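Epoxide hydrolase (Aspergillus niger, PDB 3G02) probably hydrolyses epoxides to vicinal diols, as an alpha/beta-hydrolase-fold enzyme whose deposited form is an enantioselective variant obtained by directed evolution. Local coordinates at residues 110-118 and 187-198; 143-151 and 173-183. The protein carries 9 engineered substitutions. One frame throughout, in Å; residues are numbered along the deposited sequence.

Contact 1 (110-118 and 187-198); sequences VPIALLHGW and YIIQGGDIGSFV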
loop_
_atom_site.group_PDB
_atom_site.type_symbol
_atom_site.label_atom_id
_atom_site.label_comp_id
_atom_site.label_asym_id
_atom_site.label_seq_id
_atom_site.Cartn_x
_atom_site.Cartn_y
_atom_site.Cartn_z
ATOM N N VAL A 110 -19.515 -28.246 24.666
ATOM C CA VAL A 110 -18.152 -27.719 24.604
ATOM C C VAL A 110 -18.162 -26.285 24.063
ATOM O O VAL A 110 -18.626 -26.048 22.947
ATOM C CB VAL A 110 -17.229 -28.589 23.710
ATOM C CG1 VAL A 110 -15.787 -28.095 23.789
ATOM C CG2 VAL A 110 -17.316 -30.061 24.098
ATOM N N PRO A 111 -17.658 -25.319 24.853
ATOM C CA PRO A 111 -17.585 -23.942 24.359
ATOM C C PRO A 111 -16.446 -23.740 23.361
ATOM O O PRO A 111 -15.296 -24.068 23.653
ATOM C CB PRO A 111 -17.307 -23.125 25.625
ATOM C CG PRO A 111 -17.494 -24.098 26.789
ATOM C CD PRO A 111 -17.160 -25.427 26.236
ATOM N N ILE A 112 -16.779 -23.212 22.185
ATOM C CA ILE A 112 -15.776 -22.909 21.165
ATOM C C ILE A 112 -15.976 -21.478 20.680
ATOM O O ILE A 112 -17.099 -21.073 20.387
ATOM C CB ILE A 112 -15.858 -23.874 19.941
ATOM C CG1 ILE A 112 -15.877 -25.343 20.380
ATOM C CG2 ILE A 112 -14.682 -23.637 18.984
ATOM C CD1 ILE A 112 -16.239 -26.315 19.262
ATOM N N ALA A 113 -14.883 -20.719 20.613
ATOM C CA ALA A 113 -14.895 -19.430 19.917
ATOM C C ALA A 113 -14.109 -19.574 18.627
ATOM O O ALA A 113 -13.010 -20.123 18.621
ATOM C CB ALA A 113 -14.301 -18.322 20.784
ATOM N N LEU A 114 -14.691 -19.079 17.540
ATOM C CA LEU A 114 -14.077 -19.173 16.220
ATOM C C LEU A 114 -13.698 -17.767 15.777
ATOM O O LEU A 114 -14.540 -16.869 15.767
ATOM C CB LEU A 114 -15.034 -19.841 15.220
ATOM C CG LEU A 114 -15.504 -21.255 15.608
ATOM C CD1 LEU A 114 -16.848 -21.213 16.321
ATOM C CD2 LEU A 114 -15.590 -22.163 14.391
ATOM N N LEU A 115 -12.427 -17.599 15.423
ATOM C CA LEU A 115 -11.834 -16.274 15.254
ATOM C C LEU A 115 -11.426 -15.960 13.825
ATOM O O LEU A 115 -10.584 -16.651 13.241
ATOM C CB LEU A 115 -10.624 -16.102 16.176
ATOM C CG LEU A 115 -10.800 -16.411 17.666
ATOM C CD1 LEU A 115 -9.508 -16.084 18.397
ATOM C CD2 LEU A 115 -11.963 -15.634 18.265
ATOM N N HIS A 116 -12.021 -14.896 13.292
ATOM C CA HIS A 116 -11.720 -14.411 11.952
ATOM C C HIS A 116 -10.435 -13.573 11.927
ATOM O O HIS A 116 -9.812 -13.320 12.961
ATOM C CB HIS A 116 -12.917 -13.600 11.425
ATOM C CG HIS A 116 -13.011 -12.211 11.982
ATOM N ND1 HIS A 116 -13.881 -11.859 12.993
ATOM C CD2 HIS A 116 -12.340 -11.083 11.655
ATOM C CE1 HIS A 116 -13.735 -10.571 13.268
ATOM N NE2 HIS A 116 -12.802 -10.080 12.471
ATOM N N GLY A 117 -10.052 -13.139 10.731
ATOM C CA GLY A 117 -8.950 -12.199 10.556
ATOM C C GLY A 117 -9.333 -11.126 9.553
ATOM O O GLY A 117 -10.512 -10.755 9.435
ATOM N N TRP A 118 -8.334 -10.623 8.830
ATOM C CA TRP A 118 -8.534 -9.560 7.848
ATOM C C TRP A 118 -8.308 -10.145 6.456
ATOM O O TRP A 118 -7.339 -10.874 6.262
ATOM C CB TRP A 118 -7.533 -8.420 8.103
ATOM C CG TRP A 118 -7.774 -7.226 7.216
ATOM C CD1 TRP A 118 -8.443 -6.080 7.548
ATOM C CD2 TRP A 118 -7.365 -7.069 5.847
ATOM N NE1 TRP A 118 -8.484 -5.223 6.471
ATOM C CE2 TRP A 118 -7.828 -5.806 5.416
ATOM C CE3 TRP A 118 -6.653 -7.875 4.944
ATOM C CZ2 TRP A 118 -7.612 -5.335 4.117
ATOM C CZ3 TRP A 118 -6.431 -7.405 3.655
ATOM C CH2 TRP A 118 -6.909 -6.144 3.254
ATOM N N TYR A 187 -12.688 -23.422 27.504
ATOM C CA TYR A 187 -13.171 -23.278 26.133
ATOM C C TYR A 187 -12.073 -23.648 25.145
ATOM O O TYR A 187 -10.896 -23.720 25.506
ATOM C CB TYR A 187 -13.688 -21.857 25.862
ATOM C CG TYR A 187 -12.662 -20.761 26.061
ATOM C CD1 TYR A 187 -11.749 -20.436 25.053
ATOM C CD2 TYR A 187 -12.608 -20.043 27.251
ATOM C CE1 TYR A 187 -10.804 -19.431 25.235
ATOM C CE2 TYR A 187 -11.672 -19.029 27.438
ATOM C CZ TYR A 187 -10.775 -18.733 26.428
ATOM O OH TYR A 187 -9.845 -17.738 26.612
ATOM N N ILE A 188 -12.477 -23.877 23.896
ATOM C CA ILE A 188 -11.554 -24.163 22.808
ATOM C C ILE A 188 -11.588 -22.997 21.822
ATOM O O ILE A 188 -12.627 -22.357 21.646
ATOM C CB ILE A 188 -11.920 -25.491 22.095
ATOM C CG1 ILE A 188 -11.779 -26.664 23.073
ATOM C CG2 ILE A 188 -11.049 -25.720 20.856
ATOM C CD1 ILE A 188 -12.278 -27.986 22.532
ATOM N N ILE A 189 -10.440 -22.721 21.208
ATOM C CA ILE A 189 -10.338 -21.703 20.162
ATOM C C ILE A 189 -10.089 -22.353 18.808
ATOM O O ILE A 189 -9.230 -23.223 18.681
ATOM C CB ILE A 189 -9.200 -20.691 20.460
ATOM C CG1 ILE A 189 -9.501 -19.890 21.731
ATOM C CG2 ILE A 189 -8.959 -19.751 19.262
ATOM C CD1 ILE A 189 -10.775 -19.044 21.670
ATOM N N GLN A 190 -10.861 -21.925 17.810
ATOM C CA GLN A 190 -10.578 -22.213 16.412
ATOM C C GLN A 190 -10.179 -20.874 15.807
ATOM O O GLN A 190 -10.862 -19.876 16.016
ATOM C CB GLN A 190 -11.826 -22.755 15.707
ATOM C CG GLN A 190 -11.548 -23.590 14.451
ATOM C CD GLN A 190 -10.946 -22.788 13.311
ATOM O OE1 GLN A 190 -9.880 -23.125 12.789
ATOM N NE2 GLN A 190 -11.631 -21.724 12.916
ATOM N N GLY A 191 -9.058 -20.845 15.096
ATOM C CA GLY A 191 -8.582 -19.596 14.509
ATOM C C GLY A 191 -7.939 -19.743 13.150
ATOM O O GLY A 191 -7.355 -20.779 12.825
ATOM N N GLY A 192 -8.075 -18.689 12.350
ATOM C CA GLY A 192 -7.367 -18.541 11.085
ATOM C C GLY A 192 -6.869 -17.113 10.984
ATOM O O GLY A 192 -7.329 -16.240 11.724
ATOM N N ASP A 193 -5.921 -16.883 10.079
ATOM C CA ASP A 193 -5.391 -15.546 9.821
ATOM C C ASP A 193 -4.929 -14.875 11.125
ATOM O O ASP A 193 -4.288 -15.520 11.962
ATOM C CB ASP A 193 -6.435 -14.712 9.074
ATOM C CG ASP A 193 -5.819 -13.574 8.311
ATOM O OD1 ASP A 193 -5.139 -13.853 7.307
ATOM O OD2 ASP A 193 -5.996 -12.412 8.725
ATOM N N ILE A 194 -5.250 -13.596 11.313
ATOM C CA ILE A 194 -4.885 -12.887 12.543
ATOM C C ILE A 194 -5.479 -13.601 13.760
ATOM O O ILE A 194 -4.835 -13.702 14.803
ATOM C CB ILE A 194 -5.304 -11.404 12.483
ATOM C CG1 ILE A 194 -4.499 -10.688 11.394
ATOM C CG2 ILE A 194 -5.102 -10.712 13.842
ATOM C CD1 ILE A 194 -5.085 -9.355 10.955
ATOM N N GLY A 195 -6.686 -14.140 13.596
ATOM C CA GLY A 195 -7.325 -14.936 14.643
ATOM C C GLY A 195 -6.492 -16.112 15.130
ATOM O O GLY A 195 -6.639 -16.531 16.277
ATOM N N SER A 196 -5.643 -16.658 14.258
ATOM C CA SER A 196 -4.720 -17.727 14.654
ATOM C C SER A 196 -3.750 -17.231 15.709
ATOM O O SER A 196 -3.528 -17.903 16.718
ATOM C CB SER A 196 -3.940 -18.273 13.457
ATOM O OG SER A 196 -4.726 -19.165 12.692
ATOM N N PHE A 197 -3.180 -16.048 15.480
ATOM C CA PHE A 197 -2.211 -15.500 16.422
ATOM C C PHE A 197 -2.884 -15.146 17.742
ATOM O O PHE A 197 -2.322 -15.407 18.803
ATOM C CB PHE A 197 -1.410 -14.319 15.862
ATOM C CG PHE A 197 -0.140 -14.059 16.630
ATOM C CD1 PHE A 197 1.047 -14.689 16.268
ATOM C CD2 PHE A 197 -0.147 -13.232 17.751
ATOM C CE1 PHE A 197 2.220 -14.473 16.994
ATOM C CE2 PHE A 197 1.023 -13.004 18.482
ATOM C CZ PHE A 197 2.203 -13.627 18.102
ATOM N N VAL A 198 -4.086 -14.576 17.675
ATOM C CA VAL A 198 -4.900 -14.368 18.877
ATOM C C VAL A 198 -5.128 -15.711 19.578
ATOM O O VAL A 198 -4.937 -15.821 20.794
ATOM C CB VAL A 198 -6.235 -13.665 18.553
ATOM C CG1 VAL A 198 -7.103 -13.511 19.804
ATOM C CG2 VAL A 198 -5.972 -12.298 17.933
#
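The turn Gly191-Gly192-Asp193-Ile194-Gly195 has the pattern and shape of the nucleophile elbow of alpha/beta hydrolases, and it meets the loop after strand 110-115, where OD2 of Asp193, the predicted nucleophile, accepts a hydrogen bond from Trp118 N. Upstream, strands 110-115 and 187-191 pair in parallel: Ile188 N donates a hydrogen bond to Pro111 O (2.8 Å), and Gln190 N to Ala113 O (2.9 Å). Past the paired region the chain turns sharply into helix 194-205, and Asp193 sits in the turn with positive phi (53°), a strained conformation usual for this elbow. Its OD2 is gripped by two backbone N-H groups from opposite faces of the carboxylate plane, Trp118 N at 2.9 Å and Ile194 N at 2.9 Å, which fixes the rotation of the group. Gly117 and Gly195 suit their places because a CB on either would collide with the facing segment. Leu115 fills the angle between strand and helix, its CD1 meeting Ile189 CG2 at 3.8 Å and, at about a right angle, Val198 CG1 at 3.8 Å. Ala113 CB meets Ile189 CD1 at 3.7 Å. Strand 143-148 flanks 110-115 and strand 209-214 flanks 187-191, while Met178 of helix 167-180 packs on Tyr187 and on Ala113, whose small size suits this place.

Contact 2 (143-151 and 173-183); sequences FHLVVPSLP and VVDQLMKDLGF
With chi1 at -67° in His144 and a similar turn in Phe183, each ring swings anti to its own carbonyl carbon, and the two meet obliquely, His144 CD2 lying 3.5 Å from Phe183 CE1. Their planes are inclined by only 29°, but the rings are slid apart with centroids 5.1 Å from each other, so overlap is slight. Val146 turns CG1 anti to the backbone N, and its two methyls straddle the tip of Leu181, CG1 approaching CD1 to 3.9 Å. Val146 CG2 also touches the edge of the Phe183 ring at CE2 (4.0 Å). This is the packing of a helix on a strand of the central sheet in an alpha/beta hydrolase: helix segment 173-180 runs at 141° to strand 143-148. Beta-branched Val146 suits its place by offering both methyls to Leu181, and the flexible, unbranched chain of Met178 can bend at chi2 and chi3 to bring its sulfur onto Val146 CB. Gly182, with positive phi, completes a Schellman motif after the helix, where a side chain would press on the preceding carbonyl O; the turn lets Phe183 return to the strand. Farther along, Leu177 CD2 rests on Pro148 CB at 3.7 Å, and Leu150 CD2 meets Val174 CG2 at 3.8 Å.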
loop_
_atom_site.group_PDB
_atom_site.type_symbol
_atom_site.label_atom_id
_atom_site.label_comp_id
_atom_site.label_asym_id
_atom_site.label_seq_id
_atom_site.Cartn_x
_atom_site.Cartn_y
_atom_site.Cartn_z
ATOM N N PHE A 143 -21.804 -28.468 20.931
ATOM C CA PHE A 143 -20.908 -27.347 21.199
ATOM C C PHE A 143 -21.688 -26.059 21.396
ATOM O O PHE A 143 -22.814 -25.922 20.920
ATOM C CB PHE A 143 -19.933 -27.125 20.029
ATOM C CG PHE A 143 -19.272 -28.376 19.513
ATOM C CD1 PHE A 143 -18.726 -29.320 20.381
ATOM C CD2 PHE A 143 -19.148 -28.584 18.141
ATOM C CE1 PHE A 143 -18.102 -30.470 19.891
ATOM C CE2 PHE A 143 -18.522 -29.722 17.645
ATOM C CZ PHE A 143 -17.995 -30.669 18.524
ATOM N N HIS A 144 -21.082 -25.113 22.111
ATOM C CA HIS A 144 -21.485 -23.716 22.012
ATOM C C HIS A 144 -20.563 -23.110 20.969
ATOM O O HIS A 144 -19.346 -23.274 21.054
ATOM C CB HIS A 144 -21.295 -22.980 23.339
ATOM C CG HIS A 144 -22.195 -23.453 24.439
ATOM N ND1 HIS A 144 -23.564 -23.307 24.397
ATOM C CD2 HIS A 144 -21.913 -24.037 25.627
ATOM C CE1 HIS A 144 -24.090 -23.801 25.504
ATOM N NE2 HIS A 144 -23.109 -24.244 26.269
ATOM N N LEU A 145 -21.141 -22.433 19.983
ATOM C CA LEU A 145 -20.347 -21.835 18.912
ATOM C C LEU A 145 -20.467 -20.322 18.974
ATOM O O LEU A 145 -21.514 -19.759 18.656
ATOM C CB LEU A 145 -20.775 -22.385 17.549
ATOM C CG LEU A 145 -20.644 -23.908 17.420
ATOM C CD1 LEU A 145 -21.612 -24.441 16.384
ATOM C CD2 LEU A 145 -19.212 -24.330 17.128
ATOM N N VAL A 146 -19.386 -19.680 19.413
ATOM C CA VAL A 146 -19.335 -18.229 19.560
ATOM C C VAL A 146 -18.412 -17.657 18.487
ATOM O O VAL A 146 -17.263 -18.085 18.359
ATOM C CB VAL A 146 -18.816 -17.825 20.964
ATOM C CG1 VAL A 146 -18.835 -16.305 21.143
ATOM C CG2 VAL A 146 -19.641 -18.501 22.068
ATOM N N VAL A 147 -18.936 -16.702 17.724
ATOM C CA VAL A 147 -18.208 -16.085 16.616
ATOM C C VAL A 147 -18.127 -14.572 16.861
ATOM O O VAL A 147 -19.011 -13.817 16.437
ATOM C CB VAL A 147 -18.881 -16.373 15.253
ATOM C CG1 VAL A 147 -18.005 -15.868 14.118
ATOM C CG2 VAL A 147 -19.145 -17.866 15.079
ATOM N N PRO A 148 -17.064 -14.134 17.563
ATOM C CA PRO A 148 -16.961 -12.717 17.870
ATOM C C PRO A 148 -16.462 -11.879 16.704
ATOM O O PRO A 148 -15.708 -12.362 15.850
ATOM C CB PRO A 148 -15.939 -12.682 19.009
ATOM C CG PRO A 148 -15.081 -13.848 18.789
ATOM C CD PRO A 148 -15.939 -14.904 18.124
ATOM N N SER A 149 -16.886 -10.623 16.682
ATOM C CA SER A 149 -16.240 -9.636 15.841
ATOM C C SER A 149 -15.099 -9.073 16.666
ATOM O O SER A 149 -15.317 -8.505 17.743
ATOM C CB SER A 149 -17.213 -8.533 15.445
ATOM O OG SER A 149 -18.185 -9.016 14.534
ATOM N N LEU A 150 -13.878 -9.254 16.184
ATOM C CA LEU A 150 -12.713 -8.755 16.900
ATOM C C LEU A 150 -12.786 -7.235 16.989
ATOM O O LEU A 150 -13.396 -6.589 16.136
ATOM C CB LEU A 150 -11.416 -9.195 16.204
ATOM C CG LEU A 150 -11.071 -10.689 16.203
ATOM C CD1 LEU A 150 -9.824 -10.943 15.381
ATOM C CD2 LEU A 150 -10.878 -11.231 17.624
ATOM N N PRO A 151 -12.192 -6.654 18.047
ATOM C CA PRO A 151 -12.107 -5.196 18.140
ATOM C C PRO A 151 -11.713 -4.559 16.806
ATOM O O PRO A 151 -10.759 -5.011 16.154
ATOM C CB PRO A 151 -11.016 -4.991 19.185
ATOM C CG PRO A 151 -11.206 -6.160 20.121
ATOM C CD PRO A 151 -11.588 -7.318 19.217
ATOM N N VAL A 173 -9.683 -9.587 25.345
ATOM C CA VAL A 173 -11.096 -9.339 25.037
ATOM C C VAL A 173 -11.856 -10.639 24.727
ATOM O O VAL A 173 -12.966 -10.842 25.222
ATOM C CB VAL A 173 -11.261 -8.315 23.880
ATOM C CG1 VAL A 173 -12.707 -8.258 23.394
ATOM C CG2 VAL A 173 -10.796 -6.930 24.329
ATOM N N VAL A 174 -11.260 -11.508 23.913
ATOM C CA VAL A 174 -11.893 -12.784 23.560
ATOM C C VAL A 174 -12.066 -13.661 24.804
ATOM O O VAL A 174 -13.143 -14.216 25.031
ATOM C CB VAL A 174 -11.114 -13.531 22.451
ATOM C CG1 VAL A 174 -11.691 -14.925 22.211
ATOM C CG2 VAL A 174 -11.140 -12.734 21.151
ATOM N N ASP A 175 -11.012 -13.757 25.611
ATOM C CA ASP A 175 -11.059 -14.526 26.856
ATOM C C ASP A 175 -12.145 -13.992 27.793
ATOM O O ASP A 175 -12.897 -14.772 28.387
ATOM C CB ASP A 175 -9.695 -14.519 27.548
ATOM C CG ASP A 175 -9.722 -15.202 28.907
ATOM O OD1 ASP A 175 -9.773 -16.450 28.954
ATOM O OD2 ASP A 175 -9.668 -14.479 29.923
ATOM N N GLN A 176 -12.237 -12.668 27.914
ATOM C CA GLN A 176 -13.258 -12.050 28.761
ATOM C C GLN A 176 -14.670 -12.348 28.253
ATOM O O GLN A 176 -15.579 -12.614 29.043
ATOM C CB GLN A 176 -13.036 -10.536 28.885
ATOM C CG GLN A 176 -13.850 -9.874 30.001
ATOM C CD GLN A 176 -13.638 -10.531 31.361
ATOM O OE1 GLN A 176 -12.510 -10.637 31.845
ATOM N NE2 GLN A 176 -14.727 -10.979 31.979
ATOM N N LEU A 177 -14.851 -12.310 26.935
ATOM C CA LEU A 177 -16.137 -12.637 26.336
ATOM C C LEU A 177 -16.558 -14.052 26.710
ATOM O O LEU A 177 -17.693 -14.268 27.137
ATOM C CB LEU A 177 -16.081 -12.482 24.811
ATOM C CG LEU A 177 -17.309 -12.963 24.030
ATOM C CD1 LEU A 177 -18.552 -12.148 24.360
ATOM C CD2 LEU A 177 -17.025 -12.931 22.532
ATOM N N MET A 178 -15.640 -15.004 26.553
ATOM C CA MET A 178 -15.933 -16.404 26.860
ATOM C C MET A 178 -16.248 -16.598 28.344
ATOM O O MET A 178 -17.160 -17.347 28.691
ATOM C CB MET A 178 -14.796 -17.321 26.400
ATOM C CG MET A 178 -14.611 -17.369 24.877
ATOM S SD MET A 178 -16.112 -17.843 23.998
ATOM C CE MET A 178 -15.946 -19.627 23.956
ATOM N N LYS A 179 -15.515 -15.900 29.209
ATOM C CA LYS A 179 -15.798 -15.940 30.647
ATOM C C LYS A 179 -17.172 -15.351 30.969
ATOM O O LYS A 179 -17.943 -15.928 31.747
ATOM C CB LYS A 179 -14.697 -15.228 31.436
ATOM C CG LYS A 179 -13.419 -16.029 31.530
ATOM C CD LYS A 179 -12.275 -15.224 32.119
ATOM C CE LYS A 179 -11.063 -16.111 32.354
ATOM N NZ LYS A 179 -9.819 -15.325 32.605
ATOM N N ASP A 180 -17.480 -14.210 30.356
ATOM C CA ASP A 180 -18.776 -13.551 30.515
ATOM C C ASP A 180 -19.948 -14.437 30.105
ATOM O O ASP A 180 -21.025 -14.369 30.705
ATOM C CB ASP A 180 -18.818 -12.251 29.708
ATOM C CG ASP A 180 -18.007 -11.138 30.341
ATOM O OD1 ASP A 180 -17.412 -11.350 31.420
ATOM O OD2 ASP A 180 -17.953 -10.046 29.739
ATOM N N LEU A 181 -19.732 -15.259 29.079
ATOM C CA LEU A 181 -20.768 -16.159 28.576
ATOM C C LEU A 181 -20.860 -17.447 29.390
ATOM O O LEU A 181 -21.696 -18.307 29.100
ATOM C CB LEU A 181 -20.542 -16.468 27.090
ATOM C CG LEU A 181 -20.785 -15.315 26.115
ATOM C CD1 LEU A 181 -20.300 -15.693 24.723
ATOM C CD2 LEU A 181 -22.253 -14.913 26.085
ATOM N N GLY A 182 -19.993 -17.569 30.397
ATOM C CA GLY A 182 -20.034 -18.675 31.358
ATOM C C GLY A 182 -19.016 -19.776 31.142
ATOM O O GLY A 182 -19.166 -20.882 31.676
ATOM N N PHE A 183 -17.968 -19.486 30.375
ATOM C CA PHE A 183 -17.020 -20.524 29.984
ATOM C C PHE A 183 -15.655 -20.436 30.677
ATOM O O PHE A 183 -14.655 -20.933 30.162
ATOM C CB PHE A 183 -16.862 -20.561 28.457
ATOM C CG PHE A 183 -18.168 -20.571 27.705
ATOM C CD1 PHE A 183 -19.212 -21.424 28.080
ATOM C CD2 PHE A 183 -18.346 -19.743 26.601
ATOM C CE1 PHE A 183 -20.413 -21.435 27.372
ATOM C CE2 PHE A 183 -19.543 -19.746 25.886
ATOM C CZ PHE A 183 -20.578 -20.594 26.269
#

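How the contacts relate
Contacts 1 and 2 share one sheet, their centres about 10 Å apart, because strands 110-115 and 143-148 are neighbours in it. The backbone bond from His144 N to Val110 O, 2.8 Å, is part of that pairing. A second tie joins the helix of contact 2 to strand 187-191 of contact 1: Tyr187 OH lies 2.7 Å from Asp175 OD1, probably hydrogen-bonded. Only contact 1 reaches the predicted active site. At nearest side-chain atoms, Asp193 is about 3 Å from His375 and Trp118 about 3 Å from Tyr315, both predicted proton donors; a formic acid molecule, probably from crystallisation, also lies beside Asp193. Leu150 of contact 2 remains about 8 Å from Asp193 between nearest side-chain atoms.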